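Local coordinates for YrdC-like domain-containing protein (Streptococcus mutans, PDB 3L7V) that is of uncharacterised function but carries a YrdC-like domain, of a family generally credited with binding double-stranded RNA, and may take part in tRNA modification, at residues P92-L106 against L151-F165. Numbering follows the deposited sequence.
Sequences PGVVLCGSMEELRAL and LMTDIRGTSCFVIKF
With CG anti to its carbonyl carbon (chi1 -69°), Phe161 lays its ring alongside Val95, whose CG1 stands anti to the backbone N (chi1 -177°) and CG2 anti to the carbonyl carbon; Val95 CB rests 3.8 Å from Phe161 CD1, and CG2 lies over one ring face. Cys97 SG meets the same ring at its edge, 3.8 Å from Phe161 CD1, a sulfur-aromatic contact, while Leu103 CD1 and Leu106 CB of helix 100-106 approach it obliquely and so tie the helix to the strand. Leu96 points to the other face of the sheet, together with Val162. There Leu96 CD2 stands over the centre of the Phe165 ring, 3.8 Å from its centroid, a CH-pi contact, and the edge of that ring abuts Cys97 O. Strands 94-96 and 158-163 are parallel neighbours, their axes 35° apart. Val95 N donates to Cys160 O (2.9 Å), Val95 O accepts from Val162 N, and Cys97 N donates to Val162 O (3.1 Å). Beyond, a water donates to Cys97 O and accepts from Lys164 N. At the other end Gly93 N donates a hydrogen bond to Leu151 O; within 151-165, Ser159 OG donates to Met152 O (2.8 Å) and also bonds Trp133 NE1. Both strands lie mid-sheet in the YrdC-like domain, between antiparallel strands 185-188, beside 94-96, and 127-132, beside 158-163; helix 111-123 packs on Leu103 and Ile163, and helix 167-180 on Phe165.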
loop_
_atom_site.group_PDB
_atom_site.type_symbol
_atom_site.label_atom_id
_atom_site.label_comp_id
_atom_site.label_asym_id
_atom_site.label_seq_id
_atom_site.Cartn_x
_atom_site.Cartn_y
_atom_site.Cartn_z
ATOM N N PRO A 92 3.364 -3.346 -10.691
ATOM C CA PRO A 92 2.995 -4.263 -9.599
ATOM C C PRO A 92 1.966 -3.694 -8.607
ATOM O O PRO A 92 1.886 -2.467 -8.429
ATOM C CB PRO A 92 4.333 -4.509 -8.868
ATOM C CG PRO A 92 5.410 -3.816 -9.711
ATOM C CD PRO A 92 4.708 -2.768 -10.500
ATOM N N GLY A 93 1.187 -4.582 -7.981
ATOM C CA GLY A 93 0.397 -4.217 -6.811
ATOM C C GLY A 93 1.309 -3.974 -5.608
ATOM O O GLY A 93 2.481 -4.366 -5.615
ATOM N N VAL A 94 0.770 -3.336 -4.570
ATOM C CA VAL A 94 1.532 -2.991 -3.363
ATOM C C VAL A 94 1.237 -3.955 -2.205
ATOM O O VAL A 94 0.194 -4.624 -2.203
ATOM C CB VAL A 94 1.176 -1.568 -2.899
ATOM C CG1 VAL A 94 1.230 -0.595 -4.075
ATOM C CG2 VAL A 94 -0.200 -1.550 -2.263
ATOM N N VAL A 95 2.144 -4.020 -1.226
ATOM C CA VAL A 95 1.952 -4.855 -0.027
ATOM C C VAL A 95 1.343 -4.079 1.161
ATOM O O VAL A 95 1.938 -3.121 1.654
ATOM C CB VAL A 95 3.278 -5.521 0.429
ATOM C CG1 VAL A 95 3.033 -6.436 1.614
ATOM C CG2 VAL A 95 3.919 -6.297 -0.704
ATOM N N LEU A 96 0.163 -4.495 1.617
ATOM C CA LEU A 96 -0.529 -3.816 2.729
ATOM C C LEU A 96 -0.142 -4.399 4.101
ATOM O O LEU A 96 -0.518 -5.528 4.413
ATOM C CB LEU A 96 -2.057 -3.909 2.561
ATOM C CG LEU A 96 -2.750 -3.280 1.342
ATOM C CD1 LEU A 96 -4.223 -3.670 1.305
ATOM C CD2 LEU A 96 -2.599 -1.763 1.323
ATOM N N CYS A 97 0.589 -3.624 4.909
ATOM C CA CYS A 97 1.082 -4.077 6.227
ATOM C C CYS A 97 0.112 -3.753 7.380
ATOM O O CYS A 97 -0.303 -2.608 7.555
ATOM C CB CYS A 97 2.487 -3.489 6.530
ATOM S SG CYS A 97 3.845 -4.080 5.440
ATOM N N GLY A 98 -0.226 -4.763 8.175
ATOM C CA GLY A 98 -1.146 -4.601 9.288
ATOM C C GLY A 98 -0.451 -4.362 10.628
ATOM O O GLY A 98 -1.114 -4.159 11.657
ATOM N N SER A 99 0.882 -4.392 10.621
ATOM C CA SER A 99 1.661 -4.091 11.821
ATOM C C SER A 99 3.125 -3.944 11.493
ATOM O O SER A 99 3.586 -4.374 10.428
ATOM C CB SER A 99 1.499 -5.187 12.886
ATOM O OG SER A 99 1.987 -6.429 12.409
HETATM N N MSE A 100 3.859 -3.363 12.434
HETATM C CA MSE A 100 5.299 -3.168 12.276
HETATM C C MSE A 100 6.046 -4.490 12.275
HETATM O O MSE A 100 7.133 -4.603 11.708
HETATM C CB MSE A 100 5.844 -2.248 13.373
HETATM C CG MSE A 100 5.414 -0.799 13.212
HETATM SE SE MSE A 100 6.241 0.196 11.714
HETATM C CE MSE A 100 8.142 -0.068 12.173
ATOM N N GLU A 101 5.451 -5.491 12.911
ATOM C CA GLU A 101 6.045 -6.821 12.991
ATOM C C GLU A 101 6.064 -7.503 11.628
ATOM O O GLU A 101 7.070 -8.105 11.250
ATOM C CB GLU A 101 5.293 -7.684 14.010
ATOM N N GLU A 102 4.959 -7.410 10.890
ATOM C CA GLU A 102 4.923 -7.933 9.515
ATOM C C GLU A 102 5.947 -7.231 8.623
ATOM O O GLU A 102 6.683 -7.879 7.883
ATOM C CB GLU A 102 3.520 -7.832 8.891
ATOM C CG GLU A 102 3.469 -8.329 7.440
ATOM C CD GLU A 102 2.103 -8.159 6.783
ATOM O OE1 GLU A 102 1.188 -7.572 7.406
ATOM O OE2 GLU A 102 1.941 -8.627 5.639
ATOM N N LEU A 103 6.010 -5.903 8.702
ATOM C CA LEU A 103 7.036 -5.173 7.950
ATOM C C LEU A 103 8.465 -5.681 8.203
ATOM O O LEU A 103 9.214 -5.954 7.261
ATOM C CB LEU A 103 6.953 -3.669 8.212
ATOM C CG LEU A 103 8.109 -2.857 7.628
ATOM C CD1 LEU A 103 7.951 -2.713 6.121
ATOM C CD2 LEU A 103 8.220 -1.500 8.302
ATOM N N ARG A 104 8.835 -5.823 9.471
ATOM C CA ARG A 104 10.196 -6.237 9.822
ATOM C C ARG A 104 10.499 -7.694 9.469
ATOM O O ARG A 104 11.656 -8.061 9.260
ATOM C CB ARG A 104 10.465 -5.999 11.308
ATOM C CG ARG A 104 10.448 -4.536 11.735
ATOM C CD ARG A 104 10.748 -4.414 13.223
ATOM N NE ARG A 104 10.782 -3.032 13.688
ATOM C CZ ARG A 104 10.007 -2.534 14.647
ATOM N NH1 ARG A 104 9.119 -3.298 15.273
ATOM N NH2 ARG A 104 10.137 -1.267 14.994
ATOM N N ALA A 105 9.464 -8.521 9.395
ATOM C CA ALA A 105 9.637 -9.901 8.936
ATOM C C ALA A 105 9.906 -10.034 7.437
ATOM O O ALA A 105 10.504 -11.023 7.015
ATOM C CB ALA A 105 8.419 -10.768 9.332
ATOM N N LEU A 106 9.472 -9.048 6.642
ATOM C CA LEU A 106 9.455 -9.166 5.170
ATOM C C LEU A 106 10.479 -8.314 4.393
ATOM O O LEU A 106 11.008 -8.747 3.367
ATOM C CB LEU A 106 8.046 -8.859 4.625
ATOM C CG LEU A 106 6.852 -9.716 5.065
ATOM C CD1 LEU A 106 5.601 -9.400 4.226
ATOM C CD2 LEU A 106 7.186 -11.190 4.981
ATOM N N LEU A 151 3.376 -10.629 -10.126
ATOM C CA LEU A 151 2.411 -9.525 -10.102
ATOM C C LEU A 151 2.484 -8.567 -8.882
ATOM O O LEU A 151 1.779 -7.558 -8.849
ATOM C CB LEU A 151 0.975 -10.050 -10.284
ATOM C CG LEU A 151 0.548 -10.632 -11.642
ATOM C CD1 LEU A 151 0.917 -9.713 -12.799
ATOM C CD2 LEU A 151 1.164 -11.991 -11.852
HETATM N N MSE A 152 3.325 -8.862 -7.894
HETATM C CA MSE A 152 3.468 -7.950 -6.757
HETATM C C MSE A 152 4.919 -7.611 -6.346
HETATM O O MSE A 152 5.149 -7.002 -5.306
HETATM C CB MSE A 152 2.620 -8.409 -5.561
HETATM C CG MSE A 152 2.455 -9.918 -5.405
HETATM SE SE MSE A 152 4.033 -10.837 -4.722
HETATM C CE MSE A 152 4.564 -9.530 -3.330
ATOM N N THR A 153 5.883 -8.023 -7.164
ATOM C CA THR A 153 7.238 -7.484 -7.116
ATOM C C THR A 153 7.598 -7.057 -8.531
ATOM O O THR A 153 6.972 -7.506 -9.496
ATOM C CB THR A 153 8.297 -8.513 -6.627
ATOM O OG1 THR A 153 8.547 -9.483 -7.648
ATOM C CG2 THR A 153 7.852 -9.218 -5.361
ATOM N N ASP A 154 8.594 -6.190 -8.667
ATOM C CA ASP A 154 9.096 -5.853 -9.990
ATOM C C ASP A 154 10.286 -6.754 -10.330
ATOM O O ASP A 154 10.629 -7.663 -9.564
ATOM C CB ASP A 154 9.466 -4.367 -10.088
ATOM C CG ASP A 154 10.681 -4.001 -9.236
ATOM O OD1 ASP A 154 11.241 -2.916 -9.457
ATOM O OD2 ASP A 154 11.083 -4.791 -8.356
ATOM N N ILE A 155 10.910 -6.514 -11.479
ATOM C CA ILE A 155 12.007 -7.371 -11.938
ATOM C C ILE A 155 13.270 -7.277 -11.067
ATOM O O ILE A 155 14.084 -8.197 -11.065
ATOM C CB ILE A 155 12.366 -7.097 -13.414
ATOM C CG1 ILE A 155 12.566 -5.600 -13.646
ATOM C CG2 ILE A 155 11.278 -7.625 -14.339
ATOM C CD1 ILE A 155 12.792 -5.234 -15.098
ATOM N N ARG A 156 13.437 -6.177 -10.334
ATOM C CA ARG A 156 14.591 -6.030 -9.440
ATOM C C ARG A 156 14.351 -6.704 -8.094
ATOM O O ARG A 156 15.267 -6.812 -7.280
ATOM C CB ARG A 156 14.923 -4.559 -9.188
ATOM C CG ARG A 156 14.733 -3.650 -10.375
ATOM C CD ARG A 156 13.933 -2.424 -9.955
ATOM N NE ARG A 156 14.760 -1.294 -9.553
ATOM C CZ ARG A 156 14.348 -0.300 -8.771
ATOM N NH1 ARG A 156 13.116 -0.298 -8.270
ATOM N NH2 ARG A 156 15.179 0.687 -8.481
ATOM N N GLY A 157 13.116 -7.133 -7.849
ATOM C CA GLY A 157 12.780 -7.819 -6.613
ATOM C C GLY A 157 12.317 -6.902 -5.487
ATOM O O GLY A 157 12.392 -7.270 -4.322
ATOM N N THR A 158 11.839 -5.710 -5.827
ATOM C CA THR A 158 11.386 -4.753 -4.821
ATOM C C THR A 158 9.857 -4.710 -4.790
ATOM O O THR A 158 9.211 -5.117 -5.763
ATOM C CB THR A 158 11.949 -3.327 -5.101
ATOM O OG1 THR A 158 11.556 -2.888 -6.408
ATOM C CG2 THR A 158 13.482 -3.311 -5.024
ATOM N N SER A 159 9.287 -4.239 -3.676
ATOM C CA SER A 159 7.851 -3.912 -3.591
ATOM C C SER A 159 7.635 -2.589 -2.858
ATOM O O SER A 159 8.565 -2.071 -2.216
ATOM C CB SER A 159 7.054 -5.004 -2.860
ATOM O OG SER A 159 7.161 -6.277 -3.479
ATOM N N CYS A 160 6.414 -2.048 -2.959
ATOM C CA CYS A 160 5.996 -0.901 -2.148
ATOM C C CYS A 160 5.242 -1.378 -0.897
ATOM O O CYS A 160 4.159 -1.953 -1.016
ATOM C CB CYS A 160 5.101 0.059 -2.954
ATOM S SG CYS A 160 4.566 1.557 -2.020
ATOM N N PHE A 161 5.812 -1.131 0.285
ATOM C CA PHE A 161 5.196 -1.527 1.563
ATOM C C PHE A 161 4.482 -0.328 2.224
ATOM O O PHE A 161 5.106 0.702 2.474
ATOM C CB PHE A 161 6.262 -2.097 2.530
ATOM C CG PHE A 161 6.841 -3.433 2.107
ATOM C CD1 PHE A 161 6.316 -4.624 2.594
ATOM C CD2 PHE A 161 7.917 -3.493 1.234
ATOM C CE1 PHE A 161 6.844 -5.840 2.212
ATOM C CE2 PHE A 161 8.448 -4.710 0.841
ATOM C CZ PHE A 161 7.911 -5.887 1.332
ATOM N N VAL A 162 3.194 -0.468 2.530
ATOM C CA VAL A 162 2.365 0.662 2.988
ATOM C C VAL A 162 1.793 0.433 4.380
ATOM O O VAL A 162 1.355 -0.672 4.671
ATOM C CB VAL A 162 1.152 0.864 2.043
ATOM C CG1 VAL A 162 0.405 2.121 2.402
ATOM C CG2 VAL A 162 1.600 0.912 0.602
ATOM N N ILE A 163 1.770 1.479 5.216
ATOM C CA ILE A 163 1.130 1.449 6.547
ATOM C C ILE A 163 0.093 2.568 6.712
ATOM O O ILE A 163 0.126 3.548 5.981
ATOM C CB ILE A 163 2.159 1.664 7.716
ATOM C CG1 ILE A 163 2.996 2.935 7.473
ATOM C CG2 ILE A 163 3.026 0.434 7.940
ATOM C CD1 ILE A 163 3.828 3.398 8.660
ATOM N N LYS A 164 -0.799 2.420 7.697
ATOM C CA LYS A 164 -1.784 3.450 8.091
ATOM C C LYS A 164 -2.594 4.028 6.930
ATOM O O LYS A 164 -2.822 5.233 6.854
ATOM C CB LYS A 164 -1.128 4.591 8.902
ATOM C CG LYS A 164 -0.528 4.166 10.250
ATOM C CD LYS A 164 -1.586 3.559 11.191
ATOM C CE LYS A 164 -0.950 2.956 12.451
ATOM N NZ LYS A 164 -2.002 2.452 13.396
ATOM N N PHE A 165 -3.053 3.150 6.053
ATOM C CA PHE A 165 -3.705 3.541 4.814
ATOM C C PHE A 165 -5.211 3.727 4.927
ATOM O O PHE A 165 -5.836 4.173 3.979
ATOM C CB PHE A 165 -3.404 2.494 3.729
ATOM C CG PHE A 165 -3.583 1.061 4.197
ATOM C CD1 PHE A 165 -4.781 0.394 4.001
ATOM C CD2 PHE A 165 -2.545 0.389 4.835
ATOM C CE1 PHE A 165 -4.942 -0.927 4.428
ATOM C CE2 PHE A 165 -2.699 -0.923 5.260
ATOM C CZ PHE A 165 -3.904 -1.580 5.057
HETATM O O HOH W 1 -1.208 -0.196 8.951
#